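Local coordinates for protein aeromonas extracellular serine protease (Aeromonas sobria, PDB 3WQB) that cleaves peptide bonds that follow two basic residues, one of them lysine, as a calcium-binding, furin-like secreted serine protease and probable virulence factor, at residues T463-T468 with S542-W547; A474-V479 with R532-K537; R362-R367 with E424-H429. The protein carries 1 engineered substitution. One frame throughout, in Å; residues are numbered along the deposited sequence.

Contacts 1 and 2 both belong to the P-domain and lie on two facing sheets of its beta sandwich, their centres 14 Å apart. They meet directly: Trp-547 CH2 of contact 1 rests 3.6 Å from Val-475 CG1 of contact 2. Strand 460-466 is followed in the chain by strand 471-482, and strand 527-535 by strand 545-553, so each chain connection passes from one contact to the other. Contact 3 packs helix 358-368 against the end of helix 419-426 and the turn after it. Its centre is about 24 Å from that of contact 2 and about 28 Å from that of contact 1, and it touches neither. All three lie away from the predicted charge relay residues and the calcium sites.

Contact 1. Residues T463-T468 with S542-W547; sequences TTRIAT and SAQGTW
Ile-466 lays CG1 against the pyrrole side of the Trp-547 indole, 3.6 Å from CD1, the two side chains crossing at a slant. Its other branch, CG2, reaches the Ala-543 methyl CB at 4.1 Å. The torsion of Ile-466 (chi1 -65°) sets CG1 beside the backbone N and CG2 anti to it, so the two branches divide between tryptophan and alanine. The indole is in turn held by its own segment: NE1 donates to Ala-543 O over 2.9 Å, a bond lying close to the ring plane that ties the ring to the loop before the strand and limits its rotation.

The backbones form an antiparallel pair. Thr-464 and Trp-547 exchange two hydrogen bonds, and Ile-466 and Gly-545 exchange two more; between them Arg-465 and Thr-546 make the non-hydrogen-bonded pair. Gly-545 adopts a conformation, phi 125°, in which a CB would press on the preceding carbonyl. Past the last bridge the pairing is continued by a side chain, since the extended Gln-544 donates NE2 to Ala-467 O at 2.8 Å. That bond is nearly straight, 176° at the hydrogen, with the acceptor in the amide plane. At the opposite end Thr-463 CG2 packs 3.6 Å from Thr-546 CB on the exposed side.

Strand 460-466 is an outer strand of a four-stranded antiparallel sheet in the P-domain, and 545-553 is its inner neighbour. Thr-464, Ile-466 and Trp-547 share the face turned to the other sheet of the sandwich: all three touch Leu-590 of strand 583-595, and Thr-464 OG1 is hydrogen-bonded to Gln-441 on strand 436-444. Trp-547 also reaches Val-472 and Val-475 on strand 471-482, while the ring of Phe-538 meets it edge-to-face.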
# COMPACT_ATOMS: atom_id res chain seq x y z
N THR A 463 18.98 18.00 13.06
CA THR A 463 18.83 17.12 14.22
C THR A 463 17.82 17.65 15.23
O THR A 463 17.72 18.86 15.43
CB THR A 463 20.21 16.92 14.88
OG1 THR A 463 21.10 16.30 13.94
CG2 THR A 463 20.11 16.06 16.13
N THR A 464 17.06 16.75 15.85
CA THR A 464 16.16 17.08 16.95
C THR A 464 16.30 16.03 18.05
O THR A 464 16.62 14.87 17.78
CB THR A 464 14.68 17.20 16.48
OG1 THR A 464 13.88 17.77 17.52
CG2 THR A 464 14.10 15.85 16.08
N ARG A 465 16.07 16.44 19.29
CA ARG A 465 16.11 15.52 20.41
C ARG A 465 14.70 15.10 20.82
O ARG A 465 13.81 15.93 20.97
CB ARG A 465 16.81 16.15 21.62
CG ARG A 465 16.97 15.17 22.77
CD ARG A 465 17.87 15.71 23.87
NE ARG A 465 18.02 14.72 24.95
CZ ARG A 465 17.24 14.64 26.03
NH1 ARG A 465 16.24 15.48 26.23
NH2 ARG A 465 17.48 13.68 26.92
N ILE A 466 14.53 13.79 21.00
CA ILE A 466 13.32 13.26 21.62
C ILE A 466 13.66 12.97 23.09
O ILE A 466 14.55 12.17 23.38
CB ILE A 466 12.83 11.97 20.89
CG1 ILE A 466 12.38 12.29 19.45
CG2 ILE A 466 11.74 11.25 21.71
CD1 ILE A 466 11.11 13.11 19.31
N ALA A 467 12.95 13.63 24.00
CA ALA A 467 13.27 13.52 25.43
C ALA A 467 12.64 12.31 26.10
O ALA A 467 13.21 11.76 27.05
CB ALA A 467 12.84 14.79 26.16
N THR A 468 11.48 11.91 25.59
CA THR A 468 10.64 10.89 26.22
C THR A 468 11.27 9.52 26.07
O THR A 468 11.64 9.12 24.95
CB THR A 468 9.21 10.87 25.62
OG1 THR A 468 8.67 12.19 25.61
CG2 THR A 468 8.27 9.97 26.42
N SER A 542 15.14 2.34 21.62
CA SER A 542 14.78 3.46 22.48
C SER A 542 14.72 4.74 21.66
O SER A 542 15.61 5.01 20.85
CB SER A 542 15.78 3.61 23.62
OG SER A 542 15.53 4.81 24.35
N ALA A 543 13.67 5.53 21.87
CA ALA A 543 13.49 6.79 21.15
C ALA A 543 14.32 7.94 21.70
O ALA A 543 14.51 8.94 21.01
CB ALA A 543 12.01 7.18 21.16
N GLN A 544 14.81 7.81 22.93
CA GLN A 544 15.42 8.94 23.64
C GLN A 544 16.77 9.32 23.06
O GLN A 544 17.66 8.48 22.94
CB GLN A 544 15.53 8.61 25.12
CG GLN A 544 15.93 9.78 25.99
CD GLN A 544 15.95 9.38 27.45
OE1 GLN A 544 16.79 8.60 27.88
NE2 GLN A 544 15.00 9.90 28.22
N GLY A 545 16.92 10.60 22.74
CA GLY A 545 18.15 11.10 22.17
C GLY A 545 17.92 11.81 20.86
O GLY A 545 16.79 12.17 20.52
N THR A 546 19.01 12.00 20.13
CA THR A 546 18.96 12.79 18.91
C THR A 546 18.66 11.96 17.67
O THR A 546 19.23 10.88 17.48
CB THR A 546 20.26 13.59 18.69
OG1 THR A 546 21.39 12.73 18.84
CG2 THR A 546 20.38 14.74 19.70
N TRP A 547 17.75 12.48 16.86
CA TRP A 547 17.39 11.93 15.56
C TRP A 547 17.82 12.91 14.47
O TRP A 547 17.60 14.12 14.59
CB TRP A 547 15.88 11.74 15.48
CG TRP A 547 15.35 10.67 16.38
CD1 TRP A 547 15.12 10.75 17.72
CD2 TRP A 547 14.91 9.37 15.97
NE1 TRP A 547 14.60 9.56 18.19
CE2 TRP A 547 14.46 8.70 17.13
CE3 TRP A 547 14.88 8.70 14.74
CZ2 TRP A 547 13.98 7.38 17.09
CZ3 TRP A 547 14.41 7.39 14.70
CH2 TRP A 547 13.96 6.75 15.87

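Contact 2. Residues A474-V479 with R532-K537; sequences AVQVMV and RMLSNK
Met-533 and Val-479 meet on the inner face of this antiparallel strand pair, part of the P-domain beta sandwich. The thioether chain turns at its last torsion (chi3 -76°), which brings the terminal methyl CE back across to the other strand. CE comes within 3.4 Å of Val-479 CG2, tighter than usual for two carbons, and also lies near Val-477 CG1. Farther along the same face Val-475 CG2 touches Ser-535 CB. Val-475 and Val-477 continue inward to Leu-493 of strand 489-494, in the opposing sheet, so this side belongs to the sandwich interior.

Four backbone hydrogen bonds hold the strands in register. Val-477 and Met-533 are joined by two, the shorter from Met-533 N to Val-477 O at 2.8 Å; Val-475 and Ser-535 share the other two, the longer from Val-475 N to Ser-535 O at 3.2 Å.

The outer face begins apolar and becomes polar along the strand. Leu-534 CD1 touches two residues of the other strand, 4.0 Å from both Ala-474 CB and Gln-476 CG. Next to it Gln-476 and Arg-532 run side by side, pointing the same way, with the amide NE2 over one face of the guanidinium and the two planes only 11° apart. They do not bond to each other. Gln-476 NE2 donates to Ser-251 O, and Arg-532 uses Ser-251 OG, Pro-248 O and a salt bridge to Asp-197, which together probably hold the two flat groups nearly parallel. These partners come from the protease domain, so this face forms part of the junction between the domains. At the end of strand 527-535 the chain turns away in an ST turn: Ser-535 OG, also hydrogen-bonded to Ser-501 OG, accepts from Lys-537 N at 3.0 Å.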
# COMPACT_ATOMS: atom_id res chain seq x y z
N ALA A 474 7.18 2.74 15.12
CA ALA A 474 7.41 3.35 13.82
C ALA A 474 7.72 4.82 14.02
O ALA A 474 7.41 5.40 15.07
CB ALA A 474 6.19 3.18 12.91
N VAL A 475 8.37 5.40 13.02
CA VAL A 475 8.56 6.85 12.97
C VAL A 475 7.99 7.42 11.69
O VAL A 475 8.14 6.83 10.60
CB VAL A 475 10.05 7.29 13.15
CG1 VAL A 475 10.59 6.87 14.51
CG2 VAL A 475 10.94 6.74 12.06
N GLN A 476 7.33 8.57 11.82
CA GLN A 476 6.88 9.34 10.68
C GLN A 476 7.68 10.62 10.61
O GLN A 476 8.04 11.21 11.64
CB GLN A 476 5.40 9.69 10.80
CG GLN A 476 4.47 8.49 10.73
CD GLN A 476 3.06 8.85 11.12
OE1 GLN A 476 2.84 9.51 12.14
NE2 GLN A 476 2.09 8.40 10.33
N VAL A 477 7.96 11.03 9.38
CA VAL A 477 8.67 12.27 9.10
C VAL A 477 7.89 13.03 8.03
O VAL A 477 7.40 12.43 7.07
CB VAL A 477 10.12 11.99 8.63
CG1 VAL A 477 10.77 13.18 7.98
CG2 VAL A 477 10.98 11.52 9.78
N MET A 478 7.75 14.34 8.21
CA MET A 478 7.29 15.21 7.12
C MET A 478 8.46 16.08 6.72
O MET A 478 9.22 16.52 7.58
CB MET A 478 6.11 16.07 7.55
CG MET A 478 4.84 15.26 7.74
SD MET A 478 3.43 16.30 8.11
CE MET A 478 3.87 16.99 9.71
N VAL A 479 8.62 16.29 5.41
CA VAL A 479 9.73 17.11 4.89
C VAL A 479 9.21 18.20 3.95
O VAL A 479 8.32 17.95 3.12
CB VAL A 479 10.81 16.26 4.16
CG1 VAL A 479 11.94 17.15 3.62
CG2 VAL A 479 11.40 15.22 5.09
N ARG A 532 5.08 13.17 3.58
CA ARG A 532 5.20 12.24 4.70
C ARG A 532 5.87 10.94 4.29
O ARG A 532 5.63 10.41 3.18
CB ARG A 532 3.83 11.96 5.34
CG ARG A 532 3.93 11.29 6.71
CD ARG A 532 2.58 11.09 7.34
NE ARG A 532 1.72 10.31 6.47
CZ ARG A 532 0.40 10.18 6.61
NH1 ARG A 532 -0.22 10.81 7.60
NH2 ARG A 532 -0.28 9.45 5.74
N MET A 533 6.74 10.44 5.17
CA MET A 533 7.39 9.15 5.00
C MET A 533 7.37 8.41 6.33
O MET A 533 7.33 9.03 7.40
CB MET A 533 8.83 9.33 4.52
CG MET A 533 8.93 9.96 3.14
SD MET A 533 10.48 10.85 2.85
CE MET A 533 10.16 12.34 3.78
N LEU A 534 7.37 7.08 6.27
CA LEU A 534 7.42 6.27 7.48
C LEU A 534 8.58 5.28 7.40
O LEU A 534 8.92 4.80 6.32
CB LEU A 534 6.08 5.54 7.68
CG LEU A 534 5.99 4.62 8.91
CD1 LEU A 534 4.63 4.69 9.54
CD2 LEU A 534 6.35 3.17 8.59
N SER A 535 9.19 5.00 8.55
CA SER A 535 10.16 3.91 8.62
C SER A 535 9.82 2.93 9.73
O SER A 535 9.47 3.32 10.85
CB SER A 535 11.58 4.42 8.83
OG SER A 535 12.45 3.33 9.00
N ASN A 536 9.96 1.64 9.40
CA ASN A 536 9.84 0.55 10.35
C ASN A 536 11.18 0.07 10.89
O ASN A 536 11.23 -0.81 11.76
CB ASN A 536 9.11 -0.62 9.69
CG ASN A 536 7.65 -0.32 9.42
OD1 ASN A 536 6.95 0.20 10.29
ND2 ASN A 536 7.18 -0.66 8.21
N LYS A 537 12.27 0.63 10.36
CA LYS A 537 13.62 0.14 10.67
C LYS A 537 14.00 0.17 12.15
O LYS A 537 14.86 -0.61 12.58
CB LYS A 537 14.64 0.94 9.85
CG LYS A 537 16.10 0.69 10.17
CD LYS A 537 16.53 -0.74 9.81
CE LYS A 537 18.00 -0.96 10.11
NZ LYS A 537 18.90 -0.15 9.24

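Contact 3. Residues R362-R367 with E424-H429; sequences RDLLAR and ELAANH
Asp-363, on helix 358-368, points its carboxylate toward the imidazole of His-429, OD2 lying 3.4 Å from CE1 at the edge of the ring and near its plane. The carboxylate and ring planes are 47° apart, and no hydrogen bond joins them. Asp-363 instead forms a salt bridge with Arg-367 one helical turn on: NE donates to OD2 at 3.0 Å on the syn side, in the guanidinium plane, with additional weak bonds to OD1. Tyr-539 OH also binds OD1. If His-429 were protonated, the nearby carboxylate would be expected to stabilise its charge.

Leu-364 fills the centre of the contact. Its CG lies over one face of the His-429 ring in a CH-pi contact, 4.2 Å from the centroid and displaced toward the rim. The two methyls then separate: CD2 packs 3.6 Å from Leu-425 CB, whereas CD1 reaches Ala-426 CB at 3.8 Å. Leucine and leucine slide past each other in opposite directions, and one side chain thus meets both Leu-425 and Ala-426 of the helix and His-429 at the end of the turn that follows.

Arg-367 closes the contact with its aliphatic base, CB resting 4.0 Å from Leu-425 CD1 while the guanidinium turns back to Asp-363.

A type I turn from Ala-426 to His-429, with His-429 N bonded to Ala-426 O, reverses the chain and brings the imidazole back onto Leu-364. With CG anti to its backbone N (chi1 -177°), His-429 extends toward helix 358-368, where NE2 is hydrogen-bonded to Asp-360. Helix 358-368 lies between helices 335-352 and 419-426: Leu-365 packs on the former and on Leu-279 of strand 277-282, an edge strand of the parallel subtilisin sheet, while Leu-364 faces the latter.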
# COMPACT_ATOMS: atom_id res chain seq x y z
N ARG A 362 1.01 -7.53 14.78
CA ARG A 362 2.16 -6.98 14.07
C ARG A 362 3.48 -7.41 14.71
O ARG A 362 4.43 -7.77 13.99
CB ARG A 362 2.11 -5.46 14.02
CG ARG A 362 1.10 -4.88 13.06
CD ARG A 362 1.42 -3.42 12.85
NE ARG A 362 0.46 -2.80 11.95
CZ ARG A 362 0.46 -1.52 11.60
NH1 ARG A 362 1.39 -0.69 12.05
NH2 ARG A 362 -0.50 -1.08 10.79
N ASP A 363 3.55 -7.35 16.04
CA ASP A 363 4.75 -7.73 16.77
C ASP A 363 5.10 -9.19 16.50
O ASP A 363 6.26 -9.54 16.24
CB ASP A 363 4.55 -7.50 18.27
CG ASP A 363 5.82 -7.68 19.06
OD1 ASP A 363 6.77 -6.89 18.87
OD2 ASP A 363 5.87 -8.61 19.90
N LEU A 364 4.08 -10.05 16.54
CA LEU A 364 4.28 -11.47 16.32
C LEU A 364 4.70 -11.78 14.88
O LEU A 364 5.60 -12.57 14.67
CB LEU A 364 3.02 -12.25 16.69
CG LEU A 364 2.76 -12.24 18.20
CD1 LEU A 364 1.31 -12.54 18.49
CD2 LEU A 364 3.68 -13.21 18.91
N LEU A 365 4.05 -11.15 13.91
CA LEU A 365 4.43 -11.31 12.51
C LEU A 365 5.85 -10.83 12.24
O LEU A 365 6.61 -11.49 11.53
CB LEU A 365 3.43 -10.57 11.61
CG LEU A 365 2.07 -11.27 11.45
CD1 LEU A 365 1.01 -10.31 10.94
CD2 LEU A 365 2.18 -12.49 10.55
N ALA A 366 6.20 -9.67 12.80
CA ALA A 366 7.55 -9.13 12.61
C ALA A 366 8.62 -10.04 13.21
O ALA A 366 9.62 -10.32 12.55
CB ALA A 366 7.67 -7.73 13.17
N ARG A 367 8.39 -10.52 14.42
CA ARG A 367 9.43 -11.28 15.13
C ARG A 367 9.55 -12.71 14.64
O ARG A 367 10.53 -13.38 14.93
CB ARG A 367 9.19 -11.25 16.64
CG ARG A 367 9.38 -9.87 17.24
CD ARG A 367 9.16 -9.93 18.74
NE ARG A 367 8.84 -8.64 19.35
CZ ARG A 367 9.72 -7.67 19.60
NH1 ARG A 367 11.00 -7.80 19.28
NH2 ARG A 367 9.30 -6.55 20.17
N GLU A 424 3.45 -20.08 17.00
CA GLU A 424 4.31 -20.55 18.09
C GLU A 424 4.60 -19.43 19.08
O GLU A 424 4.52 -19.61 20.29
CB GLU A 424 5.62 -21.11 17.52
CG GLU A 424 6.53 -21.74 18.55
CD GLU A 424 7.75 -22.35 17.91
OE1 GLU A 424 8.70 -21.61 17.61
OE2 GLU A 424 7.75 -23.58 17.70
N LEU A 425 4.92 -18.25 18.57
CA LEU A 425 5.23 -17.12 19.43
C LEU A 425 3.97 -16.63 20.14
O LEU A 425 4.03 -16.20 21.30
CB LEU A 425 5.89 -15.99 18.65
CG LEU A 425 7.29 -16.19 18.05
CD1 LEU A 425 7.79 -14.90 17.43
CD2 LEU A 425 8.27 -16.68 19.11
N ALA A 426 2.83 -16.70 19.46
CA ALA A 426 1.57 -16.19 20.00
C ALA A 426 1.14 -16.89 21.28
O ALA A 426 0.54 -16.27 22.15
CB ALA A 426 0.47 -16.26 18.95
N ALA A 427 1.47 -18.18 21.38
CA ALA A 427 1.08 -19.01 22.52
C ALA A 427 1.67 -18.46 23.81
O ALA A 427 1.11 -18.70 24.89
CB ALA A 427 1.53 -20.44 22.29
N ASN A 428 2.77 -17.74 23.70
CA ASN A 428 3.46 -17.20 24.87
C ASN A 428 3.55 -15.68 24.89
O ASN A 428 4.28 -15.10 25.69
CB ASN A 428 4.85 -17.84 24.99
CG ASN A 428 4.77 -19.30 25.38
OD1 ASN A 428 5.33 -20.17 24.71
ND2 ASN A 428 4.06 -19.59 26.46
N HIS A 429 2.78 -15.05 24.02
CA HIS A 429 2.85 -13.61 23.87
C HIS A 429 2.21 -12.88 25.05
O HIS A 429 1.13 -13.26 25.52
CB HIS A 429 2.18 -13.19 22.56
CG HIS A 429 2.28 -11.73 22.28
ND1 HIS A 429 3.45 -11.13 21.85
CD2 HIS A 429 1.36 -10.74 22.35
CE1 HIS A 429 3.23 -9.83 21.68
NE2 HIS A 429 1.97 -9.58 21.98